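Local coordinates for protein CT253 (Chlamydia trachomatis serovar L2, PDB 6UXC) that is of unknown function but is probably a lipoprotein, made with a signal sequence and belonging to an uncharacterised protein family, at residues M23-F27 against A71-F75; E48-R52 against F174-V178; A98-Q103 against S115-R119; L138-Q142 against L168-L173. All blocks are in the same frame, centred on the assembly; numbering follows the deposited sequence.

Contact 1: residues M23-F27 against A71-F75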
loop_
_atom_site.group_PDB
_atom_site.type_symbol
_atom_site.label_atom_id
_atom_site.label_comp_id
_atom_site.label_asym_id
_atom_site.label_seq_id
_atom_site.Cartn_x
_atom_site.Cartn_y
_atom_site.Cartn_z
ATOM N N MET A 23 4.871 1.229 8.017
ATOM C CA MET A 23 4.375 0.657 6.764
ATOM C C MET A 23 5.250 -0.525 6.371
ATOM O O MET A 23 6.475 -0.384 6.239
ATOM C CB MET A 23 4.367 1.663 5.613
ATOM C CG MET A 23 3.599 1.153 4.325
ATOM S SD MET A 23 4.191 2.148 2.943
ATOM C CE MET A 23 5.783 1.357 2.607
ATOM N N LEU A 24 4.621 -1.679 6.174
ATOM C CA LEU A 24 5.346 -2.805 5.608
ATOM C C LEU A 24 5.561 -2.600 4.114
ATOM O O LEU A 24 4.735 -1.993 3.432
ATOM C CB LEU A 24 4.569 -4.093 5.805
ATOM C CG LEU A 24 4.158 -4.396 7.253
ATOM C CD1 LEU A 24 3.384 -5.688 7.357
ATOM C CD2 LEU A 24 5.397 -4.413 8.177
ATOM N N PRO A 25 6.636 -3.145 3.567
ATOM C CA PRO A 25 6.734 -3.215 2.108
ATOM C C PRO A 25 5.467 -3.820 1.530
ATOM O O PRO A 25 4.921 -4.798 2.047
ATOM C CB PRO A 25 7.943 -4.124 1.876
ATOM C CG PRO A 25 8.768 -3.977 3.131
ATOM C CD PRO A 25 7.776 -3.812 4.240
ATOM N N VAL A 26 5.024 -3.249 0.413
ATOM C CA VAL A 26 3.830 -3.759 -0.230
ATOM C C VAL A 26 4.055 -5.195 -0.709
ATOM O O VAL A 26 5.080 -5.547 -1.317
ATOM C CB VAL A 26 3.418 -2.807 -1.366
ATOM C CG1 VAL A 26 2.322 -3.461 -2.271
ATOM C CG2 VAL A 26 2.958 -1.456 -0.778
ATOM N N PHE A 27 3.068 -6.031 -0.438
ATOM C CA PHE A 27 3.089 -7.452 -0.746
ATOM C C PHE A 27 2.427 -7.679 -2.103
ATOM O O PHE A 27 1.371 -7.103 -2.380
ATOM C CB PHE A 27 2.338 -8.193 0.359
ATOM C CG PHE A 27 2.504 -9.671 0.372
ATOM C CD1 PHE A 27 3.756 -10.245 0.516
ATOM C CD2 PHE A 27 1.393 -10.503 0.322
ATOM C CE1 PHE A 27 3.898 -11.640 0.577
ATOM C CE2 PHE A 27 1.517 -11.890 0.396
ATOM C CZ PHE A 27 2.778 -12.449 0.518
ATOM N N ALA A 71 7.444 -9.165 8.548
ATOM C CA ALA A 71 6.473 -8.444 7.732
ATOM C C ALA A 71 5.450 -9.403 7.134
ATOM O O ALA A 71 4.244 -9.108 7.080
ATOM C CB ALA A 71 7.188 -7.677 6.623
ATOM N N ALA A 72 5.916 -10.565 6.678
ATOM C CA ALA A 72 5.035 -11.447 5.925
ATOM C C ALA A 72 3.853 -11.901 6.755
ATOM O O ALA A 72 2.755 -12.131 6.216
ATOM C CB ALA A 72 5.833 -12.649 5.421
ATOM N N GLN A 73 4.046 -12.073 8.062
ATOM C CA GLN A 73 2.975 -12.640 8.865
ATOM C C GLN A 73 1.714 -11.783 8.814
ATOM O O GLN A 73 0.609 -12.305 8.984
ATOM C CB GLN A 73 3.462 -12.854 10.303
ATOM C CG GLN A 73 3.741 -11.657 11.026
ATOM C CD GLN A 73 4.587 -11.917 12.272
ATOM O OE1 GLN A 73 4.560 -12.983 12.884
ATOM N NE2 GLN A 73 5.321 -10.920 12.648
ATOM N N PHE A 74 1.853 -10.472 8.574
ATOM C CA PHE A 74 0.684 -9.593 8.534
ATOM C C PHE A 74 -0.143 -9.763 7.271
ATOM O O PHE A 74 -1.262 -9.236 7.209
ATOM C CB PHE A 74 1.128 -8.128 8.676
ATOM C CG PHE A 74 1.689 -7.807 10.030
ATOM C CD1 PHE A 74 3.040 -7.952 10.288
ATOM C CD2 PHE A 74 0.848 -7.368 11.044
ATOM C CE1 PHE A 74 3.546 -7.655 11.562
ATOM C CE2 PHE A 74 1.346 -7.092 12.292
ATOM C CZ PHE A 74 2.703 -7.236 12.540
ATOM N N PHE A 75 0.360 -10.505 6.286
ATOM C CA PHE A 75 -0.352 -10.771 5.045
ATOM C C PHE A 75 -0.919 -12.178 4.966
ATOM O O PHE A 75 -1.458 -12.547 3.920
ATOM C CB PHE A 75 0.563 -10.540 3.852
ATOM C CG PHE A 75 1.010 -9.112 3.724
ATOM C CD1 PHE A 75 0.113 -8.146 3.276
ATOM C CD2 PHE A 75 2.284 -8.714 4.095
ATOM C CE1 PHE A 75 0.505 -6.836 3.127
ATOM C CE2 PHE A 75 2.669 -7.373 3.980
ATOM C CZ PHE A 75 1.760 -6.438 3.499
#

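Contact 2: residues E48-R52 against F174-V178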
loop_
_atom_site.group_PDB
_atom_site.type_symbol
_atom_site.label_atom_id
_atom_site.label_comp_id
_atom_site.label_asym_id
_atom_site.label_seq_id
_atom_site.Cartn_x
_atom_site.Cartn_y
_atom_site.Cartn_z
ATOM N N GLU A 48 5.042 5.215 -3.045
ATOM C CA GLU A 48 3.985 6.205 -3.172
ATOM C C GLU A 48 3.083 6.217 -1.942
ATOM O O GLU A 48 2.639 7.286 -1.508
ATOM C CB GLU A 48 3.178 5.941 -4.446
ATOM C CG GLU A 48 3.948 6.222 -5.750
ATOM C CD GLU A 48 4.260 7.704 -5.955
ATOM O OE1 GLU A 48 3.517 8.564 -5.420
ATOM O OE2 GLU A 48 5.243 8.019 -6.654
ATOM N N ILE A 49 2.813 5.050 -1.364
ATOM C CA ILE A 49 2.040 5.032 -0.127
ATOM C C ILE A 49 2.878 5.585 1.010
ATOM O O ILE A 49 2.393 6.378 1.824
ATOM C CB ILE A 49 1.520 3.616 0.180
ATOM C CG1 ILE A 49 0.545 3.190 -0.910
ATOM C CG2 ILE A 49 0.865 3.596 1.544
ATOM C CD1 ILE A 49 0.327 1.674 -0.962
ATOM N N SER A 50 4.149 5.208 1.064
ATOM C CA SER A 50 5.010 5.729 2.124
ATOM C C SER A 50 5.108 7.243 2.053
ATOM O O SER A 50 5.009 7.925 3.078
ATOM C CB SER A 50 6.398 5.077 2.047
ATOM O OG SER A 50 7.306 5.669 3.010
ATOM N N ARG A 51 5.291 7.804 0.853
ATOM C CA ARG A 51 5.374 9.253 0.746
ATOM C C ARG A 51 4.106 9.922 1.279
ATOM O O ARG A 51 4.157 10.991 1.897
ATOM C CB ARG A 51 5.619 9.684 -0.702
ATOM C CG ARG A 51 7.044 9.505 -1.169
ATOM C CD ARG A 51 7.189 9.876 -2.641
ATOM N NE ARG A 51 8.544 9.673 -3.127
ATOM C CZ ARG A 51 9.515 10.577 -3.043
ATOM N NH1 ARG A 51 9.300 11.750 -2.483
ATOM N NH2 ARG A 51 10.712 10.301 -3.528
ATOM N N ARG A 52 2.952 9.319 1.024
ATOM C CA ARG A 52 1.695 9.918 1.463
ATOM C C ARG A 52 1.446 9.749 2.955
ATOM O O ARG A 52 0.797 10.613 3.567
ATOM C CB ARG A 52 0.552 9.321 0.644
ATOM C CG ARG A 52 0.505 9.869 -0.788
ATOM C CD ARG A 52 -0.532 9.138 -1.633
ATOM N NE ARG A 52 -0.683 9.748 -2.955
ATOM C CZ ARG A 52 0.155 9.554 -3.970
ATOM N NH1 ARG A 52 1.222 8.763 -3.827
ATOM N NH2 ARG A 52 -0.067 10.161 -5.130
ATOM N N PHE A 174 -3.915 5.328 -4.580
ATOM C CA PHE A 174 -3.042 5.679 -3.461
ATOM C C PHE A 174 -3.747 6.666 -2.540
ATOM O O PHE A 174 -3.656 6.558 -1.313
ATOM C CB PHE A 174 -1.732 6.303 -3.936
ATOM C CG PHE A 174 -0.908 5.423 -4.820
ATOM C CD1 PHE A 174 -0.858 4.065 -4.646
ATOM C CD2 PHE A 174 -0.145 5.987 -5.824
ATOM C CE1 PHE A 174 -0.085 3.271 -5.472
ATOM C CE2 PHE A 174 0.645 5.187 -6.645
ATOM C CZ PHE A 174 0.665 3.846 -6.464
ATOM N N ARG A 175 -4.455 7.635 -3.124
ATOM C CA ARG A 175 -5.184 8.602 -2.312
ATOM C C ARG A 175 -6.223 7.914 -1.439
ATOM O O ARG A 175 -6.336 8.224 -0.248
ATOM C CB ARG A 175 -5.861 9.628 -3.206
ATOM C CG ARG A 175 -4.936 10.616 -3.861
ATOM C CD ARG A 175 -5.773 11.467 -4.784
ATOM N NE ARG A 175 -4.996 12.409 -5.574
ATOM C CZ ARG A 175 -5.263 12.716 -6.840
ATOM N NH1 ARG A 175 -6.271 12.135 -7.480
ATOM N NH2 ARG A 175 -4.505 13.596 -7.475
ATOM N N GLU A 176 -6.948 6.938 -1.998
ATOM C CA GLU A 176 -7.983 6.253 -1.230
ATOM C C GLU A 176 -7.377 5.389 -0.138
ATOM O O GLU A 176 -7.924 5.302 0.972
ATOM C CB GLU A 176 -8.875 5.385 -2.123
ATOM C CG GLU A 176 -10.061 4.782 -1.331
ATOM C CD GLU A 176 -11.110 4.048 -2.186
ATOM O OE1 GLU A 176 -12.319 4.231 -1.920
ATOM O OE2 GLU A 176 -10.750 3.280 -3.084
ATOM N N ILE A 177 -6.267 4.718 -0.440
ATOM C CA ILE A 177 -5.634 3.860 0.552
ATOM C C ILE A 177 -5.275 4.684 1.783
ATOM O O ILE A 177 -5.574 4.309 2.922
ATOM C CB ILE A 177 -4.397 3.172 -0.046
ATOM C CG1 ILE A 177 -4.803 2.075 -1.045
ATOM C CG2 ILE A 177 -3.547 2.610 1.055
ATOM C CD1 ILE A 177 -3.643 1.613 -1.918
ATOM N N VAL A 178 -4.626 5.826 1.567
ATOM C CA VAL A 178 -4.163 6.601 2.709
ATOM C C VAL A 178 -5.333 7.253 3.430
ATOM O O VAL A 178 -5.319 7.343 4.661
ATOM C CB VAL A 178 -3.107 7.622 2.270
ATOM C CG1 VAL A 178 -2.788 8.575 3.400
ATOM C CG2 VAL A 178 -1.839 6.902 1.844
#

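Contact 3: residues A98-Q103 against S115-R119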
loop_
_atom_site.group_PDB
_atom_site.type_symbol
_atom_site.label_atom_id
_atom_site.label_comp_id
_atom_site.label_asym_id
_atom_site.label_seq_id
_atom_site.Cartn_x
_atom_site.Cartn_y
_atom_site.Cartn_z
ATOM N N ALA A 98 -0.385 -3.410 3.117
ATOM C CA ALA A 98 -1.114 -3.316 1.855
ATOM C C ALA A 98 -0.591 -4.368 0.889
ATOM O O ALA A 98 0.627 -4.479 0.681
ATOM C CB ALA A 98 -0.965 -1.926 1.248
ATOM N N GLU A 99 -1.508 -5.135 0.301
ATOM C CA GLU A 99 -1.193 -6.171 -0.670
ATOM C C GLU A 99 -1.840 -5.849 -2.009
ATOM O O GLU A 99 -3.052 -5.633 -2.075
ATOM C CB GLU A 99 -1.724 -7.540 -0.214
ATOM C CG GLU A 99 -1.446 -8.644 -1.210
ATOM C CD GLU A 99 -1.866 -10.027 -0.752
ATOM O OE1 GLU A 99 -2.416 -10.182 0.366
ATOM O OE2 GLU A 99 -1.629 -10.973 -1.531
ATOM N N ILE A 100 -1.034 -5.819 -3.065
ATOM C CA ILE A 100 -1.578 -5.747 -4.416
ATOM C C ILE A 100 -2.158 -7.106 -4.756
ATOM O O ILE A 100 -1.423 -8.099 -4.831
ATOM C CB ILE A 100 -0.506 -5.361 -5.433
ATOM C CG1 ILE A 100 0.084 -3.974 -5.161
ATOM C CG2 ILE A 100 -1.093 -5.370 -6.865
ATOM C CD1 ILE A 100 1.345 -3.719 -5.999
ATOM N N LEU A 101 -3.464 -7.157 -4.987
ATOM C CA LEU A 101 -4.046 -8.439 -5.363
ATOM C C LEU A 101 -3.885 -8.698 -6.862
ATOM O O LEU A 101 -3.634 -9.843 -7.286
ATOM C CB LEU A 101 -5.519 -8.486 -4.948
ATOM C CG LEU A 101 -5.824 -8.305 -3.459
ATOM C CD1 LEU A 101 -7.334 -8.341 -3.240
ATOM C CD2 LEU A 101 -5.143 -9.363 -2.607
ATOM N N GLU A 102 -4.044 -7.658 -7.677
ATOM C CA GLU A 102 -3.864 -7.783 -9.111
ATOM C C GLU A 102 -3.780 -6.400 -9.729
ATOM O O GLU A 102 -4.283 -5.420 -9.179
ATOM C CB GLU A 102 -5.010 -8.583 -9.751
ATOM C CG GLU A 102 -6.274 -7.773 -9.980
ATOM C CD GLU A 102 -7.408 -8.573 -10.614
ATOM O OE1 GLU A 102 -7.190 -9.722 -11.047
ATOM O OE2 GLU A 102 -8.528 -8.035 -10.677
ATOM N N GLN A 103 -3.097 -6.335 -10.855
ATOM C CA GLN A 103 -3.251 -5.238 -11.795
ATOM C C GLN A 103 -3.451 -5.868 -13.159
ATOM O O GLN A 103 -2.640 -6.700 -13.580
ATOM C CB GLN A 103 -2.036 -4.298 -11.796
ATOM C CG GLN A 103 -2.111 -3.292 -12.930
ATOM C CD GLN A 103 -1.195 -2.094 -12.728
ATOM O OE1 GLN A 103 -1.473 -1.216 -11.898
ATOM N NE2 GLN A 103 -0.128 -2.034 -13.501
ATOM N N SER A 115 -6.819 -1.746 -14.391
ATOM C CA SER A 115 -7.342 -1.671 -13.039
ATOM C C SER A 115 -6.384 -2.357 -12.088
ATOM O O SER A 115 -5.593 -3.221 -12.481
ATOM C CB SER A 115 -8.724 -2.333 -12.929
ATOM O OG SER A 115 -8.617 -3.714 -13.219
ATOM N N ALA A 116 -6.494 -1.986 -10.814
ATOM C CA ALA A 116 -5.723 -2.607 -9.756
ATOM C C ALA A 116 -6.584 -2.724 -8.509
ATOM O O ALA A 116 -7.507 -1.936 -8.287
ATOM C CB ALA A 116 -4.443 -1.837 -9.427
ATOM N N SER A 117 -6.278 -3.729 -7.714
ATOM C CA SER A 117 -7.041 -4.060 -6.521
ATOM C C SER A 117 -6.048 -4.281 -5.397
ATOM O O SER A 117 -5.074 -5.019 -5.575
ATOM C CB SER A 117 -7.893 -5.316 -6.757
ATOM O OG SER A 117 -8.638 -5.670 -5.615
ATOM N N VAL A 118 -6.291 -3.658 -4.242
ATOM C CA VAL A 118 -5.367 -3.730 -3.110
ATOM C C VAL A 118 -6.132 -4.096 -1.844
ATOM O O VAL A 118 -7.125 -3.437 -1.506
ATOM C CB VAL A 118 -4.625 -2.398 -2.897
ATOM C CG1 VAL A 118 -3.811 -2.436 -1.594
ATOM C CG2 VAL A 118 -3.759 -2.090 -4.097
ATOM N N ARG A 119 -5.656 -5.123 -1.125
ATOM C CA ARG A 119 -6.176 -5.408 0.207
ATOM C C ARG A 119 -5.370 -4.616 1.234
ATOM O O ARG A 119 -4.152 -4.804 1.372
ATOM C CB ARG A 119 -6.167 -6.891 0.571
ATOM C CG ARG A 119 -6.805 -7.108 1.942
ATOM C CD ARG A 119 -6.808 -8.559 2.372
ATOM N NE ARG A 119 -7.565 -9.387 1.466
ATOM C CZ ARG A 119 -7.053 -10.328 0.680
ATOM N NH1 ARG A 119 -5.757 -10.601 0.670
ATOM N NH2 ARG A 119 -7.866 -11.006 -0.104
HETATM O O HOH W 1 -3.504 -9.194 2.588
HETATM O O HOH W 2 -8.196 -5.038 -10.793
#

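Contact 4: residues L138-Q142 against L168-L173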
loop_
_atom_site.group_PDB
_atom_site.type_symbol
_atom_site.label_atom_id
_atom_site.label_comp_id
_atom_site.label_asym_id
_atom_site.label_seq_id
_atom_site.Cartn_x
_atom_site.Cartn_y
_atom_site.Cartn_z
ATOM N N LEU A 138 -9.715 -2.253 -1.804
ATOM C CA LEU A 138 -9.901 -1.016 -2.536
ATOM C C LEU A 138 -9.454 -1.240 -3.974
ATOM O O LEU A 138 -8.545 -2.032 -4.248
ATOM C CB LEU A 138 -9.081 0.113 -1.903
ATOM C CG LEU A 138 -9.298 0.367 -0.403
ATOM C CD1 LEU A 138 -8.371 1.450 0.102
ATOM C CD2 LEU A 138 -10.760 0.701 -0.090
ATOM N N ASP A 139 -10.094 -0.552 -4.905
ATOM C CA ASP A 139 -9.738 -0.757 -6.296
ATOM C C ASP A 139 -9.948 0.535 -7.065
ATOM O O ASP A 139 -10.604 1.466 -6.598
ATOM C CB ASP A 139 -10.520 -1.921 -6.912
ATOM C CG ASP A 139 -12.030 -1.744 -6.820
ATOM O OD1 ASP A 139 -12.526 -0.593 -6.848
ATOM O OD2 ASP A 139 -12.717 -2.778 -6.715
ATOM N N ALA A 140 -9.331 0.581 -8.241
ATOM C CA ALA A 140 -9.412 1.724 -9.138
ATOM C C ALA A 140 -9.337 1.207 -10.568
ATOM O O ALA A 140 -8.779 0.143 -10.817
ATOM C CB ALA A 140 -8.291 2.722 -8.861
ATOM N N SER A 141 -9.937 1.953 -11.500
ATOM C CA SER A 141 -9.921 1.552 -12.894
ATOM C C SER A 141 -9.887 2.793 -13.770
ATOM O O SER A 141 -10.446 3.840 -13.416
ATOM C CB SER A 141 -11.136 0.700 -13.261
ATOM O OG SER A 141 -11.085 0.402 -14.636
ATOM N N GLN A 142 -9.255 2.647 -14.937
ATOM C CA GLN A 142 -9.078 3.769 -15.850
ATOM C C GLN A 142 -9.101 3.284 -17.297
ATOM O O GLN A 142 -8.474 2.277 -17.649
ATOM C CB GLN A 142 -7.760 4.497 -15.562
ATOM C CG GLN A 142 -7.589 5.833 -16.279
ATOM C CD GLN A 142 -8.628 6.837 -15.858
ATOM O OE1 GLN A 142 -9.077 6.820 -14.722
ATOM N NE2 GLN A 142 -9.024 7.710 -16.777
ATOM N N LEU A 168 -3.002 7.695 -13.703
ATOM C CA LEU A 168 -4.248 8.266 -13.195
ATOM C C LEU A 168 -4.911 7.297 -12.224
ATOM O O LEU A 168 -5.363 7.684 -11.138
ATOM C CB LEU A 168 -5.174 8.564 -14.374
ATOM C CG LEU A 168 -4.753 9.715 -15.283
ATOM C CD1 LEU A 168 -5.492 9.703 -16.632
ATOM C CD2 LEU A 168 -5.023 11.025 -14.571
ATOM N N MET A 169 -4.979 6.025 -12.622
ATOM C CA MET A 169 -5.583 4.989 -11.796
ATOM C C MET A 169 -4.819 4.834 -10.486
ATOM O O MET A 169 -5.418 4.834 -9.400
ATOM C CB MET A 169 -5.610 3.676 -12.585
ATOM C CG MET A 169 -6.365 2.542 -11.933
ATOM S SD MET A 169 -5.279 1.497 -10.959
ATOM C CE MET A 169 -4.353 0.649 -12.249
ATOM N N HIS A 170 -3.494 4.748 -10.572
ATOM C CA HIS A 170 -2.681 4.613 -9.361
ATOM C C HIS A 170 -2.885 5.776 -8.404
ATOM O O HIS A 170 -3.004 5.577 -7.188
ATOM C CB HIS A 170 -1.213 4.509 -9.734
ATOM C CG HIS A 170 -0.825 3.177 -10.281
ATOM N ND1 HIS A 170 0.477 2.856 -10.574
ATOM C CD2 HIS A 170 -1.563 2.087 -10.607
ATOM C CE1 HIS A 170 0.534 1.624 -11.045
ATOM N NE2 HIS A 170 -0.697 1.140 -11.082
ATOM N N GLN A 171 -2.876 6.999 -8.930
ATOM C CA GLN A 171 -3.006 8.180 -8.085
ATOM C C GLN A 171 -4.293 8.124 -7.268
ATOM O O GLN A 171 -4.282 8.359 -6.053
ATOM C CB GLN A 171 -2.955 9.424 -8.971
ATOM C CG GLN A 171 -2.822 10.720 -8.232
ATOM C CD GLN A 171 -2.804 11.892 -9.181
ATOM O OE1 GLN A 171 -3.653 11.996 -10.065
ATOM N NE2 GLN A 171 -1.827 12.773 -9.019
ATOM N N ARG A 172 -5.404 7.766 -7.904
ATOM C CA ARG A 172 -6.666 7.728 -7.166
ATOM C C ARG A 172 -6.632 6.626 -6.114
ATOM O O ARG A 172 -7.115 6.811 -4.988
ATOM C CB ARG A 172 -7.851 7.530 -8.117
ATOM C CG ARG A 172 -8.215 8.768 -8.932
ATOM C CD ARG A 172 -9.663 8.694 -9.444
ATOM N NE ARG A 172 -9.888 7.418 -10.100
ATOM C CZ ARG A 172 -9.568 7.165 -11.367
ATOM N NH1 ARG A 172 -9.053 8.127 -12.132
ATOM N NH2 ARG A 172 -9.793 5.959 -11.874
ATOM N N LEU A 173 -6.061 5.477 -6.469
ATOM C CA LEU A 173 -5.966 4.365 -5.538
ATOM C C LEU A 173 -5.081 4.705 -4.344
ATOM O O LEU A 173 -5.440 4.399 -3.197
ATOM C CB LEU A 173 -5.448 3.142 -6.285
ATOM C CG LEU A 173 -5.383 1.823 -5.539
ATOM C CD1 LEU A 173 -6.722 1.419 -4.946
ATOM C CD2 LEU A 173 -4.868 0.751 -6.497
HETATM O O HOH W 3 -11.483 4.073 -10.368
#

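Contact 1: residues M23-F27 against A71-F75
Phe-27 and Phe-75 meet in an offset stack, ring planes 16° apart and centroids 4.7 Å from each other, and the two side chains run past one another in opposite directions. Each therefore lays its own CB over the other's ring. Phe-27 CB sits 3.4 Å from the Phe-75 centroid, almost exactly on the ring normal, a close CH-pi contact; Phe-75 CB returns a looser one at 4.0 Å from the Phe-27 centroid. Beside this pair Leu-24 pushes a forked end into residues 71-75. Its CD1 touches Phe-74 CB at 3.6 Å and Phe-75 CE2 at 3.8 Å, while CD2 rests 4.0 Å from Ala-71 CB, where a small methyl lets the helix come close. No hydrogen bond spans the two segments: this is apolar packing of residues 71-75 against strand 19-28 of the mixed sheet, where the strand is interrupted and Leu-24 and Phe-27 both point toward 71-75. Phe-27 reaches the stack with CG anti to its backbone N (chi1 -167°). Behind it, backbone bonds to Ala-98 and Ile-100 tie Phe-27 to strand 94-105. The backbone of 71-75 is held by Phe-74 N to Ala-71 O (3.1 Å) and Phe-75 N to Ala-72 O (2.9 Å), and the Phe-74 ring makes an edge-to-face pair with Phe-123.

Contact 2: residues E48-R52 against F174-V178
Phe-174 enters the space beside helix 41-55 and meets three residues of 48-52. Glu-48 lays its CB over one face of the ring, 3.7 Å from the centroid and displaced toward the rim, a CH-pi contact made by the aliphatic root of an acidic side chain. Ile-49 CG1 approaches Phe-174 CD1 obliquely at 4.1 Å, and Arg-52 crosses the aromatic side chain at about a right angle. The guanidinium turns one face to Phe-174 CB, its plane 47° from that of the ring, so this is not a parallel stack. A further edge-to-face pair joins Phe-174 to Phe-45. Next in sequence, Arg-175 points away and only skirts the Arg-52 side chain. One turn on from Phe-174, Ile-177 CD1 meets Ile-49 CD1 at 4.1 Å, branched aliphatics suiting the buried side that faces the sheet. Val-178 closes the contact with CG2 against Arg-52 CB at 3.6 Å. The axes of the two segments cross at -52°, 9.8 Å apart at their closest, on the same side of the mixed sheet.

Arg-52, extended from CG to NE, folds back along its own helix so that NH1 donates to Glu-48 OE1 (2.8 Å), on the anti lone pair, and also to Glu-48 O (3.1 Å) from above the carbonyl plane. Arg-52 N reaches that same oxygen from the opposite face. Trp-156 NE1 bonds Glu-48 OE2. With no hydrogen bond between them, the segments meet through carbon and the face of a guanidinium already paired at Glu-48, whose carboxylate it probably keeps ionised.

Contact 3: residues A98-Q103 against S115-R119
Strands 94-105 and 113-124 form an antiparallel beta hairpin within the mixed sheet, and residues 98-103 pair with 115-119 in a register broken by a classic beta bulge. Glu-99 and Arg-119 are a hydrogen-bonded pair, with Glu-99 N to Arg-119 O at 2.9 Å; Ile-100 and Val-118 follow as a non-hydrogen-bonded pair. Leu-101 and Glu-102 then both face Ser-117: Leu-101 N donates to Ser-117 O (2.7 Å), and Ser-117 N to Glu-102 O (3.0 Å). The extra residue shifts the register by one. Ile-100, Gln-103, Ala-116 and Val-118 point to the face under helices 41-55 and 165-184, where apolar side chains fit and Gln-103 OE1 finds His-170 NE2.

On the other face Leu-101, at the first position of the bulge, points toward the partner strand and sets CD2 over a face of the Arg-119 guanidinium, 3.6 Å from NH1. Arg-119 runs alongside Glu-99 and bends at chi3 (-61°), which brings NH1 to a long salt bridge with Glu-99 OE1, 3.4 Å. The carboxylate has its stronger partner in Arg-29, at OE2. A water in the guanidinium plane completes the corner, donating to Glu-99 OE1 at 2.7 Å and accepting from Arg-119 NH1.

Contact 4: residues L138-Q142 against L168-L173
The guanidinium of Arg-172 is met at its edge by Gln-142 OE1, by Ser-141 O and by a water near its plane. NH1 and NH2 both donate to Gln-142 OE1, at 2.9 Å and 3.1 Å, so one amide oxygen takes an end-on grip from two nitrogens. The amide is turned 55° from the guanidinium: NH2 arrives nearly along the C=O axis, whereas NH1 is tilted 33° from the carbonyl plane. Arg-172 bends at chi3 (-50°), which brings the edge of its guanidinium to the strand, and the water accepts from both Arg-172 NH2 and Ser-141 N (2.9 Å each). At the other end of the Gln-142 amide, NE2 bonds Ser-146 OG.

Deeper in, Ala-140 faces the helix with a methyl small enough to let strand and helix close to 7.3 Å between segment axes. Its CB touches Met-169 CG at 3.6 Å and Leu-173 CB at 3.9 Å, and Leu-173 CD1 reaches on to Leu-138 CB at 4.1 Å. The strand, outermost in the sheet within this chain, runs roughly antiparallel to helix 165-184, which packs along it and, through Met-169 and Leu-173, also reaches strand 113-124; Leu-173 meets Phe-45 of helix 41-55 as well.

How the contacts relate
From the N terminus, strand 19-28 enters contact 1 first, and helix 41-55 follows with the first half of contact 2 before residues 71-75 return to close contact 1; these two contacts therefore cross along the chain. Contact 2 stays open until helix 165-184, enclosing contact 3, the short hairpin loop, and then contact 4, which joins the outer strand to an earlier part of that same helix. Contacts 3 and 4 are in series and share the sheet through neighbouring strands 113-124 and 131-143. Contact 1 meets contact 3 through the pairing of strands 19-28 and 94-105, while Met-23 packs against helix 41-55 of contact 2. Contacts 1 and 4 do not touch, with centres about 21 Å apart.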